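Sel1 repeat family protein (Pseudomonas aeruginosa, PDB 6LCH) probably acts as an immunity protein that protects Pseudomonas aeruginosa against PldB, a toxic effector of its type VI secretion system. Local coordinates at residues V192-S195 with S200-F203. Residues are numbered along the deposited sequence; the frame is centred on the assembly and turned at random.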
loop_
_atom_site.group_PDB
_atom_site.type_symbol
_atom_site.label_atom_id
_atom_site.label_comp_id
_atom_site.label_asym_id
_atom_site.label_seq_id
_atom_site.Cartn_x
_atom_site.Cartn_y
_atom_site.Cartn_z
ATOM N N VAL A 192 3.296 -12.405 -5.078
ATOM C CA VAL A 192 2.183 -12.215 -4.146
ATOM C C VAL A 192 1.764 -10.753 -4.115
ATOM O O VAL A 192 0.568 -10.432 -4.074
ATOM C CB VAL A 192 2.569 -12.724 -2.744
ATOM C CG1 VAL A 192 1.600 -12.193 -1.694
ATOM C CG2 VAL A 192 2.610 -14.237 -2.721
ATOM N N SER A 193 2.741 -9.846 -4.153
ATOM C CA SER A 193 2.445 -8.419 -4.217
ATOM C C SER A 193 1.595 -8.087 -5.436
ATOM O O SER A 193 0.637 -7.311 -5.339
ATOM C CB SER A 193 3.751 -7.625 -4.234
ATOM O OG SER A 193 3.507 -6.231 -4.213
ATOM N N VAL A 194 1.922 -8.675 -6.589
ATOM C CA VAL A 194 1.138 -8.438 -7.799
ATOM C C VAL A 194 -0.301 -8.893 -7.600
ATOM O O VAL A 194 -1.249 -8.153 -7.889
ATOM C CB VAL A 194 1.785 -9.142 -9.005
ATOM C CG1 VAL A 194 0.943 -8.923 -10.252
ATOM C CG2 VAL A 194 3.199 -8.643 -9.211
ATOM N N SER A 195 -0.487 -10.116 -7.099
ATOM C CA SER A 195 -1.830 -10.647 -6.882
ATOM C C SER A 195 -2.644 -9.817 -5.897
ATOM O O SER A 195 -3.866 -9.995 -5.830
ATOM C CB SER A 195 -1.755 -12.095 -6.393
ATOM O OG SER A 195 -1.141 -12.187 -5.118
ATOM N N SER A 200 4.111 -1.643 -8.469
ATOM C CA SER A 200 5.562 -1.659 -8.598
ATOM C C SER A 200 6.095 -3.074 -8.783
ATOM O O SER A 200 7.102 -3.269 -9.473
ATOM C CB SER A 200 6.199 -0.999 -7.378
ATOM O OG SER A 200 7.557 -0.680 -7.619
ATOM N N ALA A 201 5.435 -4.070 -8.188
ATOM C CA ALA A 201 5.898 -5.446 -8.345
ATOM C C ALA A 201 5.588 -5.986 -9.734
ATOM O O ALA A 201 6.366 -6.782 -10.272
ATOM C CB ALA A 201 5.275 -6.343 -7.277
ATOM N N ALA A 202 4.464 -5.578 -10.321
ATOM C CA ALA A 202 4.148 -5.999 -11.682
ATOM C C ALA A 202 5.160 -5.439 -12.670
ATOM O O ALA A 202 5.629 -6.149 -13.569
ATOM C CB ALA A 202 2.729 -5.567 -12.055
ATOM N N PHE A 203 5.509 -4.160 -12.522
ATOM C CA PHE A 203 6.551 -3.593 -13.367
ATOM C C PHE A 203 7.888 -4.273 -13.115
ATOM O O PHE A 203 8.649 -4.526 -14.057
ATOM C CB PHE A 203 6.673 -2.091 -13.137
ATOM C CG PHE A 203 7.638 -1.423 -14.069
ATOM C CD1 PHE A 203 7.249 -1.073 -15.350
ATOM C CD2 PHE A 203 8.937 -1.161 -13.673
ATOM C CE1 PHE A 203 8.131 -0.464 -16.213
ATOM C CE2 PHE A 203 9.829 -0.550 -14.535
ATOM C CZ PHE A 203 9.423 -0.202 -15.807
HETATM O O HOH W 1 3.975 -3.751 -5.825
#
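Val194 and Ala201 make the apolar heart of this contact, where the C-terminal part of helix 183-195 meets the first turns of helix 199-208. The two methyls of the valine divide the work. Val194 CG2 lies against the backbone of the second helix, 3.5 Å from Ala202 N, and also reaches Ala201 CB at 3.7 Å. A chi1 of 178° sets CG1 anti to the backbone N and leaves CG2 beside that N, which turns both methyls to the second helix; Val194 CG1 meets Ala202 CB more loosely, at 4.2 Å. The small alanine side chains allow the close approach: the CA atoms of Val194 and Ala202 are 5.5 Å apart. These are two successive helices joined by a short turn, in the alpha-solenoid manner of Sel1 repeats, relatives of TPR; segment 192-195 falls in a Sel1 repeat, and Ile234 of helix 225-240 touches both Val194 and Ala202.

Beside the apolar patch runs a polar link. With chi1 of -176°, Ser193 carries OG anti to its own N; Ala201 CB sits 3.5 Å from Ser193 OG. No direct hydrogen bond joins the segments. Instead, a water donates to Ser193 OG (3.0 Å) and accepts from Ala201 N (2.8 Å), taking up an amide of the first turn of helix 199-208. The hydroxyl is also hydrogen-bonded to Ala166 O, which ties this junction to the start of helix 166-178.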